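Local atomic coordinates of zebrafish RNase5 (Danio rerio, PDB entry 3LJE), a protein that probably cleaves RNA, as a zebrafish member of the pancreatic ribonuclease family belonging to the RNase/angiogenin group. Residues 21-26 and 49-54; 57-62 and 78-83; 74-79 and 104-109; 84-89 and 99-104. All coordinates share one frame; numbering follows the deposited sequence. Where two conformers were deposited one is given.

Read from the N terminus, contact 1 comes first: residues 21-26, in the loop after helix 8-18, meet residues 49-54 at the end of strand 48-52, closing a loop that holds helix 28-34. Contact 2 follows in series, bringing helix 56-60 onto the start of strand 80-89. Contact 3 begins on the stretch where contact 2 ends, and the two share Gln78 and Pro79; it pairs strand 73-76 with strand 97-112. Contact 4, the hairpin of strands 80-89 and 97-112, is nested within the span of contact 3, sharing Thr104 with it. Strand 80-89 also pairs with strand 48-52, and all four contacts reach the same antiparallel sheet.

Contact 1: residues 21-26 and 49-54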
loop_
_atom_site.group_PDB
_atom_site.type_symbol
_atom_site.label_atom_id
_atom_site.label_comp_id
_atom_site.label_asym_id
_atom_site.label_seq_id
_atom_site.Cartn_x
_atom_site.Cartn_y
_atom_site.Cartn_z
ATOM N N ALA A 21 -1.020 6.753 7.790
ATOM C CA ALA A 21 -0.849 6.531 9.250
ATOM C C ALA A 21 -2.145 6.552 10.011
ATOM O O ALA A 21 -2.196 5.998 11.112
ATOM C CB ALA A 21 0.085 7.661 9.884
ATOM N N ASP A 22 -3.187 7.235 9.495
ATOM C CA ASP A 22 -4.413 7.367 10.292
ATOM C C ASP A 22 -5.488 6.365 9.797
ATOM O O ASP A 22 -6.659 6.396 10.202
ATOM C CB ASP A 22 -4.956 8.799 10.184
ATOM C CG ASP A 22 -4.613 9.442 8.864
ATOM O OD1 ASP A 22 -5.397 9.421 7.893
ATOM O OD2 ASP A 22 -3.472 9.975 8.784
ATOM N N MET A 23 -5.070 5.428 8.947
ATOM C CA MET A 23 -6.071 4.447 8.465
ATOM C C MET A 23 -6.615 3.568 9.599
ATOM O O MET A 23 -5.905 3.383 10.658
ATOM C CB MET A 23 -5.434 3.559 7.426
ATOM C CG MET A 23 -6.339 2.616 6.812
ATOM S SD MET A 23 -7.854 3.445 5.983
ATOM C CE MET A 23 -8.550 1.944 5.472
ATOM N N SER A 24 -7.810 2.983 9.416
ATOM C CA SER A 24 -8.338 2.115 10.473
ATOM C C SER A 24 -9.251 1.113 9.795
ATOM O O SER A 24 -9.687 1.359 8.635
ATOM C CB SER A 24 -9.105 2.912 11.546
ATOM O OG SER A 24 -10.394 3.176 11.033
ATOM N N VAL A 25 -9.612 0.002 10.468
ATOM C CA VAL A 25 -10.454 -0.987 9.810
ATOM C C VAL A 25 -11.838 -0.509 9.342
ATOM O O VAL A 25 -12.348 -0.824 8.225
ATOM C CB VAL A 25 -10.591 -2.232 10.748
ATOM C CG1 VAL A 25 -9.102 -2.790 11.030
ATOM C CG2 VAL A 25 -11.333 -1.853 12.112
ATOM N N GLN A 26 -12.404 0.410 10.084
ATOM C CA GLN A 26 -13.760 0.868 9.682
ATOM C C GLN A 26 -13.744 1.784 8.496
ATOM O O GLN A 26 -14.789 1.974 7.888
ATOM C CB GLN A 26 -14.459 1.678 10.762
ATOM C CG GLN A 26 -13.504 2.328 11.663
ATOM C CD GLN A 26 -13.063 1.294 12.662
ATOM O OE1 GLN A 26 -13.908 0.450 13.021
ATOM N NE2 GLN A 26 -11.813 1.323 13.121
ATOM N N ASN A 49 -6.197 -4.508 -0.552
ATOM C CA ASN A 49 -5.256 -3.412 -0.632
ATOM C C ASN A 49 -4.869 -3.070 0.815
ATOM O O ASN A 49 -5.722 -2.758 1.671
ATOM C CB ASN A 49 -5.930 -2.175 -1.270
ATOM C CG ASN A 49 -4.952 -1.029 -1.457
ATOM O OD1 ASN A 49 -4.239 -0.978 -2.465
ATOM N ND2 ASN A 49 -4.861 -0.120 -0.439
ATOM N N THR A 50 -3.565 -3.125 1.057
ATOM C CA THR A 50 -3.124 -2.781 2.370
ATOM C C THR A 50 -2.609 -1.347 2.500
ATOM O O THR A 50 -1.770 -0.874 1.718
ATOM C CB THR A 50 -1.931 -3.794 2.735
ATOM O OG1 THR A 50 -2.497 -5.083 2.653
ATOM C CG2 THR A 50 -1.274 -3.448 4.175
ATOM N N PHE A 51 -2.981 -0.719 3.626
ATOM C CA PHE A 51 -2.452 0.584 3.996
ATOM C C PHE A 51 -1.461 0.429 5.169
ATOM O O PHE A 51 -1.815 -0.131 6.215
ATOM C CB PHE A 51 -3.615 1.500 4.476
ATOM C CG PHE A 51 -4.580 1.786 3.357
ATOM C CD1 PHE A 51 -4.273 2.850 2.444
ATOM C CD2 PHE A 51 -5.748 1.003 3.188
ATOM C CE1 PHE A 51 -5.184 3.107 1.343
ATOM C CE2 PHE A 51 -6.638 1.290 2.124
ATOM C CZ PHE A 51 -6.348 2.326 1.219
ATOM N N ILE A 52 -0.251 0.893 4.960
ATOM C CA ILE A 52 0.768 0.808 5.995
ATOM C C ILE A 52 0.507 2.057 6.876
ATOM O O ILE A 52 0.492 3.227 6.390
ATOM C CB ILE A 52 2.167 0.940 5.398
ATOM C CG1 ILE A 52 2.386 -0.216 4.347
ATOM C CG2 ILE A 52 3.255 0.928 6.586
ATOM C CD1 ILE A 52 3.652 0.170 3.413
ATOM N N GLN A 53 0.389 1.820 8.192
ATOM C CA GLN A 53 0.141 2.964 9.146
ATOM C C GLN A 53 1.385 3.635 9.575
ATOM O O GLN A 53 1.812 3.531 10.715
ATOM C CB GLN A 53 -0.695 2.421 10.345
ATOM C CG GLN A 53 -2.074 1.992 9.905
ATOM C CD GLN A 53 -2.745 1.274 11.084
ATOM O OE1 GLN A 53 -2.189 0.215 11.517
ATOM N NE2 GLN A 53 -3.954 1.781 11.588
ATOM N N ALA A 54 2.020 4.329 8.651
ATOM C CA ALA A 54 3.260 5.000 8.987
ATOM C C ALA A 54 3.486 6.153 8.063
ATOM O O ALA A 54 2.737 6.338 7.118
ATOM C CB ALA A 54 4.427 4.028 8.913
HETATM O O HOH W 1 1.217 8.614 6.618
#
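Met23 lays its side chain over the ring of Phe51. CB lies 4.0 Å from Phe51 CB, so the two chains begin in contact. CG, turned anti to the backbone N (chi1 -176°), continues toward the aromatic group and comes 3.8 Å from the same Phe51 CB. A bend at the second torsion then carries the sulfur over the ring: Met23 SD stands 4.6 Å from the Phe51 centroid, 24° off the normal, a Met-aromatic contact above the face at some distance. The terminal methyl, Met23 CE, comes 3.7 Å from Phe51 CD2. The ring's opposite face takes the amide nitrogen of Asn49, so Phe51 is held between sulfur and amide.

Backbone and polar groups fix the neighbouring residues. Gln53, extended beyond CG, sends NE2 to the carbonyl O of Met23 at 2.7 Å; with an N-H...O angle of 143° and the donor above the carbonyl plane, the bond is short but bent. Gln53 is also the centre of an inverse gamma turn, and the backbone of Ala21 packs on it, Ala21 CA lying 3.7 Å from Gln53 C. Water 1 bridges the same end, accepting from Ala21 N at 3.1 Å and donating to Ala54 O at 2.8 Å.

Met23 also touches Cys28 and Ala31 of helix 28-34, and Phe51 touches Met32 there. The contact therefore sits between that helix and strand 48-52, whose backbone pairs in turn with strand 80-89.

Contact 2: residues 57-62 and 78-83; sequences DRITTV and QPFPVV
The guanidinium of Arg58 lies flat on the ring of Phe80, the planes only 6° apart and the centres 4.2 Å apart. The stack is off-centre, the CZ atom standing 32° from the ring normal, and the nearest approach is Arg58 NH2 to Phe80 CE2 at 3.5 Å. Two aliphatic groups also meet the ring from residues 57-62: the Ile59 methylene CG1, 4.0 Å from Phe80 CE2, and the Val62 methyl CG2, 4.0 Å from Phe80 CZ.

The arginine chain runs extended to CG and CD, then bends at the third torsion (chi3 72°), which lays the flat group over the ring. Pro81 CD meets the guanidinium at its edge, and water 2 lies in its plane. That water accepts from Arg58 NH2 at 2.7 Å and donates to Pro79 O, also at 2.7 Å, so the arginine is tethered through solvent to the backbone carbonyl of Pro79.

Farther out, Thr61 OG1 donates to Arg58 O at 2.6 Å, in the carbonyl plane, linking Thr61 back to the backbone of that arginine. Phe80 is fixed by backbone bonding to Arg105, and its side chain also touches Ile52 and Ile107. An alanine in place of Phe80 is likely to leave the Arg58 guanidinium without its stacking surface and open a gap beside Ile59 and Val62.

No hydrogen bond directly joins the two segments, so cation-pi stacking, apolar contact and one bridging water hold helix to strand. A sulfate ion, probably from the crystallisation liquor, lies about 4 Å from the Arg58 side chain, as expected near a positive charge.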
loop_
_atom_site.group_PDB
_atom_site.type_symbol
_atom_site.label_atom_id
_atom_site.label_comp_id
_atom_site.label_asym_id
_atom_site.label_seq_id
_atom_site.Cartn_x
_atom_site.Cartn_y
_atom_site.Cartn_z
ATOM N N ASP A 57 8.252 8.913 5.025
ATOM C CA ASP A 57 9.702 8.860 5.257
ATOM C C ASP A 57 10.145 7.538 5.966
ATOM O O ASP A 57 11.197 6.968 5.623
ATOM C CB ASP A 57 10.195 10.044 6.129
ATOM C CG ASP A 57 10.129 11.396 5.388
ATOM O OD1 ASP A 57 9.781 11.418 4.201
ATOM O OD2 ASP A 57 10.426 12.441 6.016
ATOM N N ARG A 58 9.394 7.100 6.959
ATOM C CA ARG A 58 9.811 5.912 7.672
ATOM C C ARG A 58 9.679 4.689 6.759
ATOM O O ARG A 58 10.505 3.795 6.783
ATOM C CB ARG A 58 8.949 5.681 8.936
ATOM C CG ARG A 58 9.739 4.661 9.866
ATOM C CD ARG A 58 9.272 4.629 11.337
ATOM N NE ARG A 58 7.962 3.969 11.376
ATOM C CZ ARG A 58 7.823 2.659 11.606
ATOM N NH1 ARG A 58 8.901 1.816 11.808
ATOM N NH2 ARG A 58 6.607 2.163 11.688
ATOM N N ILE A 59 8.606 4.644 5.996
ATOM C CA ILE A 59 8.405 3.481 5.102
ATOM C C ILE A 59 9.555 3.496 4.066
ATOM O O ILE A 59 10.068 2.408 3.709
ATOM C CB ILE A 59 7.065 3.607 4.381
ATOM C CG1 ILE A 59 5.926 3.413 5.416
ATOM C CG2 ILE A 59 6.873 2.519 3.293
ATOM C CD1 ILE A 59 4.555 3.838 4.818
ATOM N N THR A 60 9.946 4.678 3.619
ATOM C CA THR A 60 11.025 4.761 2.599
ATOM C C THR A 60 12.358 4.156 3.115
ATOM O O THR A 60 13.186 3.678 2.314
ATOM C CB THR A 60 11.114 6.240 2.115
ATOM O OG1 THR A 60 9.879 6.531 1.454
ATOM C CG2 THR A 60 12.314 6.490 1.106
ATOM N N THR A 61 12.585 4.188 4.439
ATOM C CA THR A 61 13.815 3.561 5.001
ATOM C C THR A 61 13.887 2.060 4.679
ATOM O O THR A 61 14.973 1.500 4.709
ATOM C CB THR A 61 13.933 3.700 6.596
ATOM O OG1 THR A 61 12.878 2.973 7.246
ATOM C CG2 THR A 61 13.911 5.219 6.977
ATOM N N VAL A 62 12.742 1.428 4.397
ATOM C CA VAL A 62 12.811 0.010 3.979
ATOM C C VAL A 62 13.602 -0.111 2.644
ATOM O O VAL A 62 14.270 -1.156 2.376
ATOM C CB VAL A 62 11.404 -0.585 3.801
ATOM C CG1 VAL A 62 11.462 -2.099 3.346
ATOM C CG2 VAL A 62 10.749 -0.572 5.206
ATOM N N GLN A 78 11.673 -5.083 10.801
ATOM C CA GLN A 78 10.758 -5.151 11.988
ATOM C C GLN A 78 9.296 -5.054 11.479
ATOM O O GLN A 78 9.067 -4.526 10.349
ATOM C CB GLN A 78 10.964 -3.907 12.922
ATOM C CG GLN A 78 10.833 -2.544 12.192
ATOM C CD GLN A 78 11.406 -1.406 13.013
ATOM O OE1 GLN A 78 10.682 -0.835 13.842
ATOM N NE2 GLN A 78 12.695 -1.079 12.821
ATOM N N PRO A 79 8.336 -5.562 12.233
ATOM C CA PRO A 79 6.916 -5.483 11.803
ATOM C C PRO A 79 6.493 -4.008 11.627
ATOM O O PRO A 79 7.105 -3.077 12.216
ATOM C CB PRO A 79 6.122 -6.089 13.011
ATOM C CG PRO A 79 7.160 -7.014 13.722
ATOM C CD PRO A 79 8.466 -6.229 13.580
ATOM N N PHE A 80 5.541 -3.809 10.743
ATOM C CA PHE A 80 4.953 -2.456 10.615
ATOM C C PHE A 80 3.523 -2.682 10.881
ATOM O O PHE A 80 2.959 -3.758 10.633
ATOM C CB PHE A 80 5.046 -1.850 9.147
ATOM C CG PHE A 80 6.259 -1.042 8.922
ATOM C CD1 PHE A 80 7.582 -1.615 8.961
ATOM C CD2 PHE A 80 6.158 0.332 8.640
ATOM C CE1 PHE A 80 8.666 -0.842 8.700
ATOM C CE2 PHE A 80 7.265 1.062 8.390
ATOM C CZ PHE A 80 8.539 0.502 8.402
ATOM N N PRO A 81 2.846 -1.630 11.407
ATOM C CA PRO A 81 1.410 -1.708 11.589
ATOM C C PRO A 81 0.706 -1.548 10.267
ATOM O O PRO A 81 0.997 -0.617 9.514
ATOM C CB PRO A 81 1.074 -0.551 12.519
ATOM C CG PRO A 81 2.104 0.491 12.191
ATOM C CD PRO A 81 3.207 -0.202 11.435
ATOM N N VAL A 82 -0.251 -2.384 9.962
ATOM C CA VAL A 82 -0.987 -2.248 8.711
ATOM C C VAL A 82 -2.461 -2.517 8.880
ATOM O O VAL A 82 -2.881 -3.221 9.792
ATOM C CB VAL A 82 -0.506 -3.231 7.559
ATOM C CG1 VAL A 82 1.092 -3.017 7.303
ATOM C CG2 VAL A 82 -0.869 -4.754 7.921
ATOM N N VAL A 83 -3.248 -1.948 7.954
ATOM C CA VAL A 83 -4.666 -2.281 7.878
ATOM C C VAL A 83 -4.883 -2.819 6.481
ATOM O O VAL A 83 -4.581 -2.106 5.481
ATOM C CB VAL A 83 -5.589 -1.037 8.080
ATOM C CG1 VAL A 83 -7.053 -1.395 7.474
ATOM C CG2 VAL A 83 -5.565 -0.655 9.549
HETATM O O HOH W 2 7.179 -0.398 12.403
#

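Contact 3: residues 74-79 and 104-109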
loop_
_atom_site.group_PDB
_atom_site.type_symbol
_atom_site.label_atom_id
_atom_site.label_comp_id
_atom_site.label_asym_id
_atom_site.label_seq_id
_atom_site.Cartn_x
_atom_site.Cartn_y
_atom_site.Cartn_z
ATOM N N PHE A 74 12.331 -5.769 -1.039
ATOM C CA PHE A 74 13.097 -5.374 0.179
ATOM C C PHE A 74 12.152 -5.504 1.373
ATOM O O PHE A 74 10.994 -4.954 1.323
ATOM C CB PHE A 74 13.551 -3.937 0.017
ATOM C CG PHE A 74 14.551 -3.786 -1.046
ATOM C CD1 PHE A 74 15.893 -4.080 -0.762
ATOM C CD2 PHE A 74 14.120 -3.543 -2.372
ATOM C CE1 PHE A 74 16.898 -4.141 -1.831
ATOM C CE2 PHE A 74 15.073 -3.609 -3.485
ATOM C CZ PHE A 74 16.484 -3.907 -3.175
ATOM N N LYS A 75 12.629 -6.204 2.436
ATOM C CA LYS A 75 11.717 -6.531 3.534
ATOM C C LYS A 75 12.136 -5.652 4.761
ATOM O O LYS A 75 13.317 -5.453 5.021
ATOM C CB LYS A 75 11.860 -8.017 3.887
ATOM C CG LYS A 75 10.945 -8.529 4.972
ATOM C CD LYS A 75 10.932 -10.089 4.917
ATOM C CE LYS A 75 9.839 -10.637 5.798
ATOM N NZ LYS A 75 9.855 -12.132 5.852
ATOM N N SER A 76 11.146 -5.133 5.490
ATOM C CA SER A 76 11.460 -4.344 6.665
ATOM C C SER A 76 12.224 -5.269 7.668
ATOM O O SER A 76 12.009 -6.491 7.651
ATOM C CB SER A 76 10.143 -3.830 7.328
ATOM O OG SER A 76 9.240 -4.860 7.661
ATOM N N ASN A 77 12.998 -4.628 8.557
ATOM C CA ASN A 77 13.789 -5.387 9.568
ATOM C C ASN A 77 12.927 -5.522 10.869
ATOM O O ASN A 77 13.364 -6.129 11.880
ATOM C CB ASN A 77 15.109 -4.682 9.828
ATOM C CG ASN A 77 14.963 -3.263 10.441
ATOM O OD1 ASN A 77 13.888 -2.871 10.953
ATOM N ND2 ASN A 77 16.027 -2.524 10.402
ATOM N N GLN A 78 11.673 -5.083 10.801
ATOM C CA GLN A 78 10.758 -5.151 11.988
ATOM C C GLN A 78 9.296 -5.054 11.479
ATOM O O GLN A 78 9.067 -4.526 10.349
ATOM C CB GLN A 78 10.964 -3.907 12.922
ATOM C CG GLN A 78 10.833 -2.544 12.192
ATOM C CD GLN A 78 11.406 -1.406 13.013
ATOM O OE1 GLN A 78 10.682 -0.835 13.842
ATOM N NE2 GLN A 78 12.695 -1.079 12.821
ATOM N N PRO A 79 8.336 -5.562 12.233
ATOM C CA PRO A 79 6.916 -5.483 11.803
ATOM C C PRO A 79 6.493 -4.008 11.627
ATOM O O PRO A 79 7.105 -3.077 12.216
ATOM C CB PRO A 79 6.122 -6.089 13.011
ATOM C CG PRO A 79 7.160 -7.014 13.722
ATOM C CD PRO A 79 8.466 -6.229 13.580
ATOM N N THR A 104 0.022 -6.836 12.248
ATOM C CA THR A 104 1.348 -6.322 12.160
ATOM C C THR A 104 2.154 -7.378 11.370
ATOM O O THR A 104 1.994 -8.564 11.574
ATOM C CB THR A 104 1.952 -6.051 13.586
ATOM O OG1 THR A 104 2.197 -7.289 14.276
ATOM C CG2 THR A 104 0.944 -5.261 14.466
ATOM N N ARG A 105 3.010 -6.919 10.512
ATOM C CA ARG A 105 3.765 -7.808 9.714
ATOM C C ARG A 105 4.962 -7.151 9.122
ATOM O O ARG A 105 5.067 -5.940 9.024
ATOM C CB ARG A 105 2.849 -8.335 8.589
ATOM C CG ARG A 105 2.285 -7.293 7.695
ATOM C CD ARG A 105 1.331 -7.925 6.595
ATOM N NE ARG A 105 2.143 -8.803 5.709
ATOM C CZ ARG A 105 2.502 -8.563 4.429
ATOM N NH1 ARG A 105 2.099 -7.447 3.818
ATOM N NH2 ARG A 105 3.247 -9.456 3.741
ATOM N N TYR A 106 5.923 -7.993 8.697
ATOM C CA TYR A 106 7.086 -7.515 8.010
ATOM C C TYR A 106 6.586 -7.140 6.592
ATOM O O TYR A 106 6.057 -8.023 5.892
ATOM C CB TYR A 106 8.169 -8.655 7.918
ATOM C CG TYR A 106 8.793 -8.847 9.303
ATOM C CD1 TYR A 106 9.854 -8.136 9.686
ATOM C CD2 TYR A 106 8.193 -9.745 10.234
ATOM C CE1 TYR A 106 10.400 -8.241 10.984
ATOM C CE2 TYR A 106 8.722 -9.891 11.562
ATOM C CZ TYR A 106 9.830 -9.133 11.903
ATOM O OH TYR A 106 10.429 -9.323 13.126
ATOM N N ILE A 107 6.800 -5.917 6.149
ATOM C CA ILE A 107 6.290 -5.508 4.879
ATOM C C ILE A 107 7.416 -5.698 3.843
ATOM O O ILE A 107 8.587 -5.487 4.154
ATOM C CB ILE A 107 5.801 -4.055 4.904
ATOM C CG1 ILE A 107 6.926 -3.079 5.392
ATOM C CG2 ILE A 107 4.542 -3.971 5.823
ATOM C CD1 ILE A 107 6.607 -1.585 5.235
ATOM N N VAL A 108 6.978 -6.015 2.622
ATOM C CA VAL A 108 7.898 -6.265 1.509
ATOM C C VAL A 108 7.529 -5.269 0.412
ATOM O O VAL A 108 6.385 -5.268 -0.035
ATOM C CB VAL A 108 7.692 -7.688 1.021
ATOM C CG1 VAL A 108 8.669 -7.910 -0.203
ATOM C CG2 VAL A 108 8.039 -8.677 2.217
ATOM N N LEU A 109 8.516 -4.497 -0.006
ATOM C CA LEU A 109 8.332 -3.444 -1.007
ATOM C C LEU A 109 9.204 -3.602 -2.237
ATOM O O LEU A 109 10.294 -4.186 -2.129
ATOM C CB LEU A 109 8.754 -2.127 -0.389
ATOM C CG LEU A 109 8.106 -1.724 0.983
ATOM C CD1 LEU A 109 8.642 -0.283 1.415
ATOM C CD2 LEU A 109 6.571 -1.861 0.903
HETATM O O HOH W 3 12.465 -7.656 13.990
#
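Ser76 and Ile107 are joined twice. Ser76 N donates to Ile107 O at 2.9 Å, nearly along the C=O axis, while Ile107 N donates back to the hydroxyl, Ser76 OG, at 3.1 Å. The first torsion (chi1 56°) puts that hydroxyl between backbone N and carbonyl carbon, where it can also donate to Gln78 O at 2.7 Å.

Tyr106 is turned with CG anti to its carbonyl carbon (chi1 -73°), which sets the ring alongside Pro79. Pro79 N lies over one ring face, Pro79 CD approaches Tyr106 CZ to 3.6 Å, and Pro79 CG makes an off-centre CH-pi contact. Water 3 links the phenolic OH to Asn77 O. Lys75, fully extended, passes its CE by Tyr106 CB.

Beyond, Phe74 and Leu109 form a hydrogen-bonded antiparallel pair: Phe74 N to Leu109 O and Leu109 N to Phe74 O are both 2.8 Å.

With an alanine at Ser76, the N-H of Ile107 and the carbonyl of Gln78 would probably each lose their mate, leaving residues 76-78 less firmly held. One hydroxyl thus takes the bond of the Ile107 N-H and passes one on to Gln78 O, linking backbone groups of both segments.

Contact 4: residues 84-89 and 99-104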
loop_
_atom_site.group_PDB
_atom_site.type_symbol
_atom_site.label_atom_id
_atom_site.label_comp_id
_atom_site.label_asym_id
_atom_site.label_seq_id
_atom_site.Cartn_x
_atom_site.Cartn_y
_atom_site.Cartn_z
ATOM N N THR A 84 -5.326 -4.066 6.379
ATOM C CA THR A 84 -5.636 -4.672 5.085
ATOM C C THR A 84 -7.119 -4.658 4.763
ATOM O O THR A 84 -7.961 -5.126 5.603
ATOM C CB THR A 84 -5.129 -6.130 5.026
ATOM O OG1 THR A 84 -3.697 -6.091 5.196
ATOM C CG2 THR A 84 -5.455 -6.743 3.678
ATOM N N CYS A 85 -7.487 -4.117 3.567
ATOM C CA CYS A 85 -8.908 -4.019 3.188
ATOM C C CYS A 85 -9.174 -5.132 2.175
ATOM O O CYS A 85 -8.482 -5.153 1.205
ATOM C CB CYS A 85 -9.195 -2.643 2.499
ATOM S SG CYS A 85 -8.949 -1.313 3.729
ATOM N N LYS A 86 -10.114 -6.048 2.438
ATOM C CA LYS A 86 -10.401 -7.148 1.500
ATOM C C LYS A 86 -11.833 -7.044 1.036
ATOM O O LYS A 86 -12.734 -6.897 1.824
ATOM C CB LYS A 86 -10.238 -8.536 2.146
ATOM C CG LYS A 86 -8.925 -8.669 2.823
ATOM C CD LYS A 86 -8.754 -10.027 3.604
ATOM C CE LYS A 86 -7.834 -9.690 4.853
ATOM N NZ LYS A 86 -6.467 -10.335 4.655
ATOM N N LEU A 87 -12.005 -7.183 -0.240
ATOM C CA LEU A 87 -13.284 -7.051 -0.871
ATOM C C LEU A 87 -14.201 -8.167 -0.415
ATOM O O LEU A 87 -13.824 -9.357 -0.507
ATOM C CB LEU A 87 -13.070 -7.130 -2.326
ATOM C CG LEU A 87 -14.341 -6.897 -3.121
ATOM C CD1 LEU A 87 -14.783 -5.402 -2.976
ATOM C CD2 LEU A 87 -14.019 -7.200 -4.633
ATOM N N LYS A 88 -15.363 -7.792 0.103
ATOM C CA LYS A 88 -16.322 -8.761 0.613
ATOM C C LYS A 88 -17.311 -8.881 -0.527
ATOM O O LYS A 88 -17.626 -9.957 -0.874
ATOM C CB LYS A 88 -16.997 -8.261 1.883
ATOM C CG LYS A 88 -17.536 -9.363 2.822
ATOM C CD LYS A 88 -16.465 -10.471 3.364
ATOM C CE LYS A 88 -16.973 -11.091 4.708
ATOM N NZ LYS A 88 -15.940 -11.805 5.516
ATOM N N SER A 89 -17.790 -7.784 -1.135
ATOM C CA SER A 89 -18.719 -7.912 -2.287
ATOM C C SER A 89 -18.696 -6.725 -3.273
ATOM O O SER A 89 -18.116 -5.687 -2.971
ATOM C CB SER A 89 -20.148 -8.149 -1.786
ATOM O OG SER A 89 -20.629 -7.075 -1.011
ATOM N N ARG A 99 -13.858 -5.513 4.130
ATOM C CA ARG A 99 -13.793 -5.813 5.545
ATOM C C ARG A 99 -12.363 -5.453 5.841
ATOM O O ARG A 99 -11.479 -5.752 5.040
ATOM C CB ARG A 99 -14.026 -7.310 5.752
ATOM C CG ARG A 99 -13.700 -7.885 7.140
ATOM C CD ARG A 99 -14.624 -7.385 8.331
ATOM N NE ARG A 99 -16.082 -7.715 8.264
ATOM C CZ ARG A 99 -16.648 -8.765 7.622
ATOM N NH1 ARG A 99 -15.902 -9.644 6.944
ATOM N NH2 ARG A 99 -17.984 -8.940 7.660
ATOM N N GLY A 100 -12.083 -4.828 6.950
ATOM C CA GLY A 100 -10.700 -4.467 7.238
ATOM C C GLY A 100 -10.125 -5.285 8.410
ATOM O O GLY A 100 -10.875 -5.653 9.321
ATOM N N THR A 101 -8.828 -5.572 8.377
ATOM C CA THR A 101 -8.156 -6.266 9.469
ATOM C C THR A 101 -6.885 -5.511 9.815
ATOM O O THR A 101 -6.151 -5.074 8.916
ATOM C CB THR A 101 -7.731 -7.662 9.027
ATOM O OG1 THR A 101 -8.884 -8.412 8.686
ATOM C CG2 THR A 101 -6.994 -8.372 10.192
ATOM N N SER A 102 -6.639 -5.232 11.082
ATOM C CA SER A 102 -5.400 -4.537 11.319
ATOM C C SER A 102 -4.444 -5.621 11.864
ATOM O O SER A 102 -4.861 -6.529 12.639
ATOM C CB SER A 102 -5.581 -3.408 12.314
ATOM O OG SER A 102 -5.389 -3.857 13.630
ATOM N N SER A 103 -3.203 -5.574 11.408
ATOM C CA SER A 103 -2.316 -6.567 11.915
ATOM C C SER A 103 -0.953 -6.031 11.838
ATOM O O SER A 103 -0.731 -4.853 11.446
ATOM C CB SER A 103 -2.406 -7.847 11.107
ATOM O OG SER A 103 -1.834 -7.542 9.871
ATOM N N THR A 104 0.022 -6.836 12.248
ATOM C CA THR A 104 1.348 -6.322 12.160
ATOM C C THR A 104 2.154 -7.378 11.370
ATOM O O THR A 104 1.994 -8.564 11.574
ATOM C CB THR A 104 1.952 -6.051 13.586
ATOM O OG1 THR A 104 2.197 -7.289 14.276
ATOM C CG2 THR A 104 0.944 -5.261 14.466
HETATM O O HOH W 4 -3.808 -7.007 7.854
#
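Thr84 pairs with Thr101, and Lys86 with Arg99, through two rings of backbone hydrogen bonds. Thr84 N to Thr101 O and Thr101 N to Thr84 O are both 2.9 Å. Lys86 N reaches Arg99 O at 3.0 Å with a nearly straight N-H...O angle of 174°, and Arg99 N returns to Lys86 O at 2.9 Å. Between these rings stands the non-hydrogen-bonded pair Cys85 and Gly100, where Gly100 CA makes a CA-H...O contact of 3.3 Å to Thr84 O.

Solvent adds a further link. Water 4 lies 2.8 Å from Thr84 OG1 and 2.9 Å from Ser103 OG, and donates to Thr101 O. The Thr84 hydroxyl, set anti to its carbonyl carbon (chi1 -61°), is also hydrogen-bonded to Thr50 OG1 on the adjoining strand 48-52.

The side chains differ between the two faces. Thr84, Lys86, Arg99 and Thr101 project from one face, where Lys86 CE approaches Thr101 OG1 only loosely. Lys88 reaches the edge of the Arg99 guanidinium, but the modelled approach of these like charges is too close to be trusted in detail. On the other face Cys85 forms a disulfide with Cys28 and packs against Met23 and Phe51, fastening the sheet to helix 28-34.

Lys88 and Ser89 both face Gln97, a classic beta bulge near the end of the hairpin where the connecting loop begins. The strand axes, 4.8 Å apart at closest and 153° between directions, are those of a twisted antiparallel hairpin, a central element of the pancreatic ribonuclease fold.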